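Local coordinates for Bd3459 (PDB 5CEC), which probably acts as an endopeptidase of the D-Ala-D-Ala carboxypeptidase (S13) family during bacterial predation, and is bound by the ankyrin-repeat immunity protein Bd3460, at residues Leu124-Asn129 against Val203-Arg208; Leu128-Ile133 against Tyr432-Lys437; Thr373-Ile378 against Asn411-Pro416. The protein carries 1 engineered substitution. One frame throughout, in Å; residues are numbered along the deposited sequence.

Interaction 1 of 3, residues Leu124-Asn129 against Val203-Arg208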
loop_
_atom_site.group_PDB
_atom_site.type_symbol
_atom_site.label_atom_id
_atom_site.label_comp_id
_atom_site.label_asym_id
_atom_site.label_seq_id
_atom_site.Cartn_x
_atom_site.Cartn_y
_atom_site.Cartn_z
ATOM N N LEU A 124 -20.425 2.954 13.680
ATOM C CA LEU A 124 -21.458 2.217 14.395
ATOM C C LEU A 124 -21.940 2.983 15.634
ATOM O O LEU A 124 -23.143 3.024 15.912
ATOM C CB LEU A 124 -20.988 0.813 14.778
ATOM C CG LEU A 124 -21.922 -0.024 15.660
ATOM C CD1 LEU A 124 -23.312 -0.094 15.043
ATOM C CD2 LEU A 124 -21.359 -1.393 15.917
ATOM N N ILE A 125 -20.996 3.552 16.380
ATOM C CA ILE A 125 -21.362 4.309 17.576
ATOM C C ILE A 125 -22.184 5.538 17.219
ATOM O O ILE A 125 -23.198 5.829 17.895
ATOM C CB ILE A 125 -20.137 4.626 18.443
ATOM C CG1 ILE A 125 -19.561 3.335 19.015
ATOM C CG2 ILE A 125 -20.491 5.579 19.577
ATOM C CD1 ILE A 125 -18.144 3.438 19.493
ATOM N N SER A 126 -21.754 6.259 16.192
ATOM C CA SER A 126 -22.558 7.371 15.662
ATOM C C SER A 126 -23.996 6.906 15.318
ATOM O O SER A 126 -24.985 7.559 15.673
ATOM C CB SER A 126 -21.890 7.953 14.417
ATOM O OG SER A 126 -22.730 8.882 13.781
ATOM N N GLU A 127 -24.100 5.764 14.662
ATOM C CA GLU A 127 -25.407 5.219 14.301
ATOM C C GLU A 127 -26.228 4.810 15.506
ATOM O O GLU A 127 -27.431 5.066 15.527
ATOM C CB GLU A 127 -25.240 4.019 13.367
ATOM C CG GLU A 127 -24.901 4.452 11.945
ATOM C CD GLU A 127 -26.044 5.232 11.343
ATOM O OE1 GLU A 127 -27.028 4.584 10.962
ATOM O OE2 GLU A 127 -26.035 6.492 11.361
ATOM N N LEU A 128 -25.612 4.153 16.489
ATOM C CA LEU A 128 -26.330 3.819 17.722
ATOM C C LEU A 128 -26.888 5.093 18.339
ATOM O O LEU A 128 -28.079 5.147 18.694
ATOM C CB LEU A 128 -25.430 3.055 18.706
ATOM C CG LEU A 128 -25.040 1.638 18.249
ATOM C CD1 LEU A 128 -23.926 1.102 19.132
ATOM C CD2 LEU A 128 -26.194 0.673 18.237
ATOM N N ASN A 129 -26.039 6.119 18.444
ATOM C CA ASN A 129 -26.501 7.397 18.985
ATOM C C ASN A 129 -27.641 8.022 18.168
ATOM O O ASN A 129 -28.588 8.564 18.738
ATOM C CB ASN A 129 -25.354 8.399 19.115
ATOM C CG ASN A 129 -24.380 8.095 20.249
ATOM O OD1 ASN A 129 -23.454 8.879 20.437
ATOM N ND2 ASN A 129 -24.564 7.016 20.993
ATOM N N VAL A 203 -21.936 10.977 3.734
ATOM C CA VAL A 203 -22.370 10.251 4.913
ATOM C C VAL A 203 -22.392 11.184 6.128
ATOM O O VAL A 203 -21.406 11.876 6.410
ATOM C CB VAL A 203 -21.433 9.058 5.204
ATOM C CG1 VAL A 203 -21.788 8.364 6.530
ATOM C CG2 VAL A 203 -21.462 8.057 4.057
ATOM N N GLN A 204 -23.512 11.149 6.852
ATOM C CA GLN A 204 -23.721 11.919 8.065
ATOM C C GLN A 204 -23.242 11.160 9.288
ATOM O O GLN A 204 -23.431 9.946 9.386
ATOM C CB GLN A 204 -25.213 12.227 8.193
ATOM C CG GLN A 204 -25.660 12.973 9.426
ATOM C CD GLN A 204 -27.168 12.929 9.564
ATOM O OE1 GLN A 204 -27.891 13.337 8.651
ATOM N NE2 GLN A 204 -27.649 12.399 10.689
ATOM N N MET A 205 -22.594 11.871 10.200
ATOM C CA MET A 205 -22.123 11.320 11.467
ATOM C C MET A 205 -22.458 12.275 12.605
ATOM O O MET A 205 -22.554 13.496 12.401
ATOM C CB MET A 205 -20.628 11.000 11.403
ATOM C CG MET A 205 -20.290 9.908 10.400
ATOM S SD MET A 205 -18.560 9.445 10.407
ATOM C CE MET A 205 -18.423 8.601 11.969
ATOM N N SER A 206 -22.573 11.709 13.800
ATOM C CA SER A 206 -22.893 12.470 14.992
ATOM C C SER A 206 -21.733 13.410 15.371
ATOM O O SER A 206 -20.579 13.126 15.093
ATOM C CB SER A 206 -23.259 11.523 16.133
ATOM O OG SER A 206 -22.144 10.856 16.642
ATOM N N ASN A 207 -22.063 14.550 15.968
ATOM C CA ASN A 207 -21.032 15.472 16.418
ATOM C C ASN A 207 -20.314 15.012 17.699
ATOM O O ASN A 207 -19.145 15.330 17.882
ATOM C CB ASN A 207 -21.610 16.890 16.580
ATOM C CG ASN A 207 -22.154 17.459 15.266
ATOM O OD1 ASN A 207 -21.494 17.383 14.222
ATOM N ND2 ASN A 207 -23.366 18.029 15.310
ATOM N N ARG A 208 -21.006 14.285 18.580
ATOM C CA ARG A 208 -20.514 13.962 19.932
ATOM C C ARG A 208 -20.812 12.515 20.260
ATOM O O ARG A 208 -21.598 12.220 21.146
ATOM C CB ARG A 208 -21.232 14.833 20.984
ATOM C CG ARG A 208 -20.969 16.319 20.925
ATOM C CD ARG A 208 -19.967 16.764 21.988
ATOM N NE ARG A 208 -19.666 18.188 21.861
ATOM C CZ ARG A 208 -18.898 18.730 20.912
ATOM N NH1 ARG A 208 -18.319 17.986 19.970
ATOM N NH2 ARG A 208 -18.704 20.046 20.902
HETATM O O HOH W 1 -24.127 8.343 11.633
#
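The hydroxyl of Ser126 reaches out of its helix and meets the backbone of Met205 and Ser206. Ser206 N donates to Ser126 OG at 2.8 Å, and the bond is fairly straight (161° at the hydrogen). The torsion explains the reach: OG stands opposite the backbone N (chi1 171°) and is thus swung off the helix toward the loop 203-208. The same OG gives its own proton to a water, Ser126 OG to water O 2.6 Å. That water donates to Glu127 OE2 and to Gln204 O, the latter 2.8 Å from the water O. Ser126 OG therefore acts as acceptor and donor at once, and the water ties neighbouring helix residues to the loop.

The contact lays the loop between helix 188-200 and strand 212-218 across the last turns of helix 118-130. Both elements lead into adjacent parallel strands of the mixed sheet, 135-141 and 212-218.

Ser206 folds its side chain back over the helix. Its OG sits between its backbone N and carbonyl carbon (chi1 73°) and rests 3.6 Å from Ser126 CA. Met205 touches with its base alone, Met205 CB lying 3.8 Å from Ser126 OG. The rest of its chain turns to Tyr191 and Ala198 of helix 188-200. Asn129 OD1 lies 3.9 Å from Arg208 O, and its ND2 is bonded to Lys210 O.

Interaction 2 of 3, residues Leu128-Ile133 against Tyr432-Lys437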
loop_
_atom_site.group_PDB
_atom_site.type_symbol
_atom_site.label_atom_id
_atom_site.label_comp_id
_atom_site.label_asym_id
_atom_site.label_seq_id
_atom_site.Cartn_x
_atom_site.Cartn_y
_atom_site.Cartn_z
ATOM N N LEU A 128 -25.612 4.153 16.489
ATOM C CA LEU A 128 -26.330 3.819 17.722
ATOM C C LEU A 128 -26.888 5.093 18.339
ATOM O O LEU A 128 -28.079 5.147 18.694
ATOM C CB LEU A 128 -25.430 3.055 18.706
ATOM C CG LEU A 128 -25.040 1.638 18.249
ATOM C CD1 LEU A 128 -23.926 1.102 19.132
ATOM C CD2 LEU A 128 -26.194 0.673 18.237
ATOM N N ASN A 129 -26.039 6.119 18.444
ATOM C CA ASN A 129 -26.501 7.397 18.985
ATOM C C ASN A 129 -27.641 8.022 18.168
ATOM O O ASN A 129 -28.588 8.564 18.738
ATOM C CB ASN A 129 -25.354 8.399 19.115
ATOM C CG ASN A 129 -24.380 8.095 20.249
ATOM O OD1 ASN A 129 -23.454 8.879 20.437
ATOM N ND2 ASN A 129 -24.564 7.016 20.993
ATOM N N ARG A 130 -27.543 7.928 16.839
ATOM C CA ARG A 130 -28.622 8.415 15.971
ATOM C C ARG A 130 -29.951 7.726 16.291
ATOM O O ARG A 130 -31.000 8.363 16.211
ATOM C CB ARG A 130 -28.255 8.222 14.498
ATOM C CG ARG A 130 -29.221 8.900 13.535
ATOM C CD ARG A 130 -28.774 8.837 12.093
ATOM N NE ARG A 130 -28.717 7.454 11.605
ATOM C CZ ARG A 130 -29.732 6.751 11.091
ATOM N NH1 ARG A 130 -30.969 7.271 10.978
ATOM N NH2 ARG A 130 -29.513 5.499 10.690
ATOM N N MET A 131 -29.874 6.439 16.667
ATOM C CA MET A 131 -31.023 5.638 17.078
ATOM C C MET A 131 -31.430 5.813 18.539
ATOM O O MET A 131 -32.307 5.099 19.011
ATOM C CB MET A 131 -30.727 4.151 16.864
ATOM C CG MET A 131 -30.379 3.789 15.462
ATOM S SD MET A 131 -30.806 2.076 15.284
ATOM C CE MET A 131 -32.556 2.285 14.953
ATOM N N LYS A 132 -30.815 6.750 19.248
ATOM C CA LYS A 132 -31.069 6.976 20.691
ATOM C C LYS A 132 -30.623 5.775 21.556
ATOM O O LYS A 132 -31.187 5.522 22.628
ATOM C CB LYS A 132 -32.523 7.442 20.961
ATOM C CG LYS A 132 -32.821 8.755 20.267
ATOM C CD LYS A 132 -31.923 9.903 20.734
ATOM C CE LYS A 132 -32.340 11.260 20.178
ATOM N NZ LYS A 132 -32.310 11.290 18.692
ATOM N N ILE A 133 -29.599 5.051 21.088
ATOM C CA ILE A 133 -28.956 4.021 21.877
ATOM C C ILE A 133 -27.668 4.623 22.417
ATOM O O ILE A 133 -26.745 4.909 21.658
ATOM C CB ILE A 133 -28.697 2.753 21.057
ATOM C CG1 ILE A 133 -30.007 2.211 20.502
ATOM C CG2 ILE A 133 -28.017 1.722 21.947
ATOM C CD1 ILE A 133 -29.864 1.055 19.543
ATOM N N TYR A 432 -24.916 3.688 2.167
ATOM C CA TYR A 432 -25.847 2.564 2.385
ATOM C C TYR A 432 -25.547 1.755 3.632
ATOM O O TYR A 432 -26.197 0.748 3.891
ATOM C CB TYR A 432 -25.942 1.682 1.130
ATOM C CG TYR A 432 -26.444 2.460 -0.060
ATOM C CD1 TYR A 432 -27.815 2.708 -0.237
ATOM C CD2 TYR A 432 -25.553 2.993 -0.987
ATOM C CE1 TYR A 432 -28.267 3.453 -1.314
ATOM C CE2 TYR A 432 -26.006 3.718 -2.082
ATOM C CZ TYR A 432 -27.357 3.958 -2.224
ATOM O OH TYR A 432 -27.806 4.680 -3.298
ATOM N N SER A 433 -24.586 2.234 4.438
ATOM C CA SER A 433 -24.168 1.530 5.638
ATOM C C SER A 433 -24.952 1.870 6.883
ATOM O O SER A 433 -24.761 1.234 7.911
ATOM C CB SER A 433 -22.684 1.799 5.920
ATOM O OG SER A 433 -21.858 1.327 4.853
ATOM N N TYR A 434 -25.842 2.855 6.804
ATOM C CA TYR A 434 -26.622 3.241 7.964
ATOM C C TYR A 434 -27.342 2.041 8.572
ATOM O O TYR A 434 -27.818 1.157 7.855
ATOM C CB TYR A 434 -27.637 4.304 7.604
ATOM C CG TYR A 434 -27.033 5.613 7.140
ATOM C CD1 TYR A 434 -26.402 6.456 8.041
ATOM C CD2 TYR A 434 -27.132 6.035 5.809
ATOM C CE1 TYR A 434 -25.887 7.669 7.650
ATOM C CE2 TYR A 434 -26.605 7.252 5.407
ATOM C CZ TYR A 434 -25.969 8.057 6.332
ATOM O OH TYR A 434 -25.464 9.273 5.974
ATOM N N LEU A 435 -27.431 2.008 9.894
ATOM C CA LEU A 435 -28.138 0.932 10.564
ATOM C C LEU A 435 -29.578 0.943 10.158
ATOM O O LEU A 435 -30.257 1.945 10.338
ATOM C CB LEU A 435 -28.160 1.095 12.059
ATOM C CG LEU A 435 -27.135 0.556 12.972
ATOM C CD1 LEU A 435 -27.499 0.855 14.426
ATOM C CD2 LEU A 435 -26.960 -0.949 12.752
ATOM N N THR A 436 -30.057 -0.203 9.702
ATOM C CA THR A 436 -31.401 -0.283 9.153
ATOM C C THR A 436 -32.036 -1.609 9.566
ATOM O O THR A 436 -31.344 -2.611 9.709
ATOM C CB THR A 436 -31.322 -0.185 7.632
ATOM O OG1 THR A 436 -30.478 0.930 7.298
ATOM C CG2 THR A 436 -32.691 0.043 7.042
ATOM N N LYS A 437 -33.346 -1.626 9.763
ATOM C CA LYS A 437 -34.034 -2.874 10.051
ATOM C C LYS A 437 -33.805 -3.858 8.935
ATOM O O LYS A 437 -33.831 -3.486 7.755
ATOM C CB LYS A 437 -35.531 -2.630 10.177
ATOM C CG LYS A 437 -35.974 -2.121 11.536
ATOM C CD LYS A 437 -37.490 -2.294 11.732
ATOM C CE LYS A 437 -37.881 -3.762 11.920
ATOM N NZ LYS A 437 -39.347 -3.989 12.026
#
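Leu435 pushes one methyl, CD1, between two side chains at the end of helix 118-130. Met131 SD lies 3.6 Å from Leu435 CD1, and the two side chains cross at about a right angle. Leu128 CD2 comes to the same methyl, 4.0 Å from Leu435 CD1. In Met131, CG beside the backbone N (chi1 -58°) and an extended chi2 (-155°) carry SD to the methyl; the bend at chi3 turns only the terminal CE.

Arg130 meets the backbone side of the same segment. Its NH2 lies 3.6 Å from Leu435 O, which sits at the guanidinium edge near its plane. No hydrogen bond forms between them. Arg130 NH2 is also 3.8 Å from Tyr434 CB, and the guanidinium and ring planes stand 77° apart.

The next shell sets these groups in place. Glu127 OE1 makes a salt bridge with Arg130 and also accepts the backbone N-H of Leu435. One carboxylate oxygen thus links the helix to both the arginine and the C-terminal segment. Tyr434 is fixed at its far end, where OH pairs with Gln204 N. Thr436 OG1 donates to Tyr434 O at 2.7 Å from above the carbonyl plane. On the helix side a Schellman motif ends the helix, with Lys132 at positive phi and Ile133 N bonded to Leu128 O. Asn129 ND2 adds a bond to Ile133 O at 3.1 Å.

Further out, Leu435 reaches Leu235 of strand 231-236. Thr436 pairs with Val234 of that strand, which adds 436-437 at the edge of the mixed sheet. Helix 118-130 and its end pack on this sheet through Leu128 on Ile106 of strand 104-109 and Met131 on Met233.

Interaction 3 of 3, residues Thr373-Ile378 against Asn411-Pro416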
loop_
_atom_site.group_PDB
_atom_site.type_symbol
_atom_site.label_atom_id
_atom_site.label_comp_id
_atom_site.label_asym_id
_atom_site.label_seq_id
_atom_site.Cartn_x
_atom_site.Cartn_y
_atom_site.Cartn_z
ATOM N N THR A 373 -1.847 3.005 -22.863
ATOM C CA THR A 373 -0.950 3.576 -23.871
ATOM C C THR A 373 -1.730 4.071 -25.083
ATOM O O THR A 373 -2.919 3.782 -25.217
ATOM C CB THR A 373 0.117 2.537 -24.289
ATOM O OG1 THR A 373 -0.462 1.551 -25.159
ATOM C CG2 THR A 373 0.728 1.824 -23.065
ATOM N N LYS A 374 -1.048 4.792 -25.983
ATOM C CA LYS A 374 -1.615 5.143 -27.284
ATOM C C LYS A 374 -2.142 3.908 -28.005
ATOM O O LYS A 374 -3.167 3.984 -28.650
ATOM C CB LYS A 374 -0.571 5.844 -28.159
ATOM C CG LYS A 374 -1.088 6.400 -29.482
ATOM C CD LYS A 374 -0.111 7.406 -30.084
ATOM C CE LYS A 374 -0.043 8.697 -29.257
ATOM N NZ LYS A 374 0.283 9.909 -30.069
ATOM N N ASN A 375 -1.449 2.780 -27.870
ATOM C CA ASN A 375 -1.892 1.496 -28.427
ATOM C C ASN A 375 -2.913 0.671 -27.635
ATOM O O ASN A 375 -3.339 -0.381 -28.136
ATOM C CB ASN A 375 -0.711 0.577 -28.652
ATOM C CG ASN A 375 0.220 1.064 -29.729
ATOM O OD1 ASN A 375 -0.055 2.041 -30.431
ATOM N ND2 ASN A 375 1.350 0.378 -29.864
ATOM N N GLY A 376 -3.364 1.151 -26.485
ATOM C CA GLY A 376 -4.344 0.441 -25.666
ATOM C C GLY A 376 -3.782 -0.054 -24.338
ATOM O O GLY A 376 -2.666 0.303 -23.916
ATOM N N GLU A 377 -4.601 -0.866 -23.681
ATOM C CA GLU A 377 -4.362 -1.322 -22.334
ATOM C C GLU A 377 -3.446 -2.525 -22.405
ATOM O O GLU A 377 -3.708 -3.463 -23.151
ATOM C CB GLU A 377 -5.678 -1.727 -21.685
ATOM C CG GLU A 377 -5.556 -2.297 -20.284
ATOM C CD GLU A 377 -6.846 -2.889 -19.715
ATOM O OE1 GLU A 377 -7.848 -3.059 -20.431
ATOM O OE2 GLU A 377 -6.848 -3.217 -18.528
ATOM N N ILE A 378 -2.360 -2.499 -21.646
ATOM C CA ILE A 378 -1.390 -3.591 -21.631
ATOM C C ILE A 378 -1.193 -4.065 -20.197
ATOM O O ILE A 378 -0.883 -3.263 -19.302
ATOM C CB ILE A 378 -0.047 -3.176 -22.223
ATOM C CG1 ILE A 378 -0.204 -2.553 -23.608
ATOM C CG2 ILE A 378 0.920 -4.361 -22.272
ATOM C CD1 ILE A 378 1.050 -1.949 -24.120
ATOM N N ASN A 411 6.673 3.628 -23.557
ATOM C CA ASN A 411 7.362 4.308 -24.663
ATOM C C ASN A 411 7.173 3.528 -25.953
ATOM O O ASN A 411 6.908 4.105 -27.021
ATOM C CB ASN A 411 8.912 4.395 -24.444
ATOM C CG ASN A 411 9.348 5.403 -23.393
ATOM O OD1 ASN A 411 8.588 6.282 -22.962
ATOM N ND2 ASN A 411 10.642 5.275 -22.967
ATOM N N GLN A 412 7.323 2.205 -25.853
ATOM C CA GLN A 412 7.268 1.318 -27.014
ATOM C C GLN A 412 5.864 1.057 -27.525
ATOM O O GLN A 412 5.694 0.452 -28.593
ATOM C CB GLN A 412 7.973 0.009 -26.698
ATOM C CG GLN A 412 9.458 0.234 -26.548
ATOM C CD GLN A 412 10.199 -0.982 -26.054
ATOM O OE1 GLN A 412 9.614 -1.887 -25.464
ATOM N NE2 GLN A 412 11.491 -1.010 -26.293
ATOM N N ASN A 413 4.864 1.587 -26.817
ATOM C CA ASN A 413 3.461 1.507 -27.263
ATOM C C ASN A 413 2.844 2.901 -27.476
ATOM O O ASN A 413 1.636 3.107 -27.245
ATOM C CB ASN A 413 2.700 0.682 -26.218
ATOM C CG ASN A 413 2.979 -0.785 -26.376
ATOM O OD1 ASN A 413 2.393 -1.419 -27.235
ATOM N ND2 ASN A 413 3.908 -1.318 -25.600
ATOM N N GLY A 414 3.695 3.847 -27.917
ATOM C CA GLY A 414 3.281 5.211 -28.277
ATOM C C GLY A 414 3.067 6.224 -27.198
ATOM O O GLY A 414 2.532 7.314 -27.471
ATOM N N GLY A 415 3.548 5.910 -25.993
ATOM C CA GLY A 415 3.436 6.804 -24.861
ATOM C C GLY A 415 2.142 6.607 -24.101
ATOM O O GLY A 415 1.284 5.809 -24.513
ATOM N N PRO A 416 1.956 7.384 -23.021
ATOM C CA PRO A 416 0.856 7.169 -22.123
ATOM C C PRO A 416 -0.429 7.761 -22.660
ATOM O O PRO A 416 -0.418 8.735 -23.456
ATOM C CB PRO A 416 1.299 7.904 -20.847
ATOM C CG PRO A 416 2.165 8.998 -21.324
ATOM C CD PRO A 416 2.920 8.356 -22.468
#
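Backbone hydrogen bonds carry most of the polar contact between Thr373-Ile378 and Asn411-Pro416. Lys374 N donates to Gly415 O at 2.9 Å, and Asn375 N donates to Asn413 O at 3.2 Å. Thr373 and Pro416 form a single beta bridge. Beside it, Thr373 CA makes a CA-H...O contact of 3.2 Å to Gly415 O.

Turns shape both partners. Thr373-Gly376 is the type I turn of a beta hairpin, joining strands 364-373 and 376-385. Thr373 OG1 lies between its backbone N and carbonyl carbon (chi1 76°). From there it closes the turn internally, donating to Gly376 O at 2.8 Å, in the carbonyl plane and on a lone pair. Gly376 O also accepts Thr373 N, so two bonds grip it. Asn411-Gly414 is another type I turn, and Gly414, at positive phi, belongs to the Schellman motif that ends helix 394-411.

Across the segments the side-chain bond is weak: Asn375 ND2 to Asn413 OD1 at 3.4 Å, with the amide planes 90° apart. Asn413 ND2 turns back to Leu409 O in the last turn of the preceding helix 394-411.

The remaining contacts set aliphatic carbons against oxygens. Lys374 lies along Gly414, with Lys374 CE 3.4 Å from Gly414 O. Asn413 CB sits 3.4 Å from Thr373 OG1.

Nearby Asn411 ND2 bonds to Arg173 O of the Bd3460 chain, so this helix end also meets the immunity protein. The firm bonds across the contact run from main chain to main chain. The fit of hairpin turn to helix end therefore rests mainly on backbone shape, and Asn413 contributes through its backbone O and, weakly, its amide.

In the fold
Interactions 1 and 2 are neighbours, with centres 8 Å apart, and both use helix 118-130. They touch through Glu127 with Leu435 and Gln204 with Tyr434: the helix bonds to the C-terminal segment, and the loop bonds to it directly as well. Interaction 3 lies far off, about 47 Å from interaction 1 between centres, and on the opposite side of the chain's centre from interaction 2. All three are partly buried and peripheral. Their chemistry differs: interaction 1 is a serine hydroxyl and a shared water, interaction 2 is apolar packing with an arginine alongside, and interaction 3 is chiefly backbone pairing beside the antiparallel six-stranded sheet. Of the three, interaction 3 borders Bd3460.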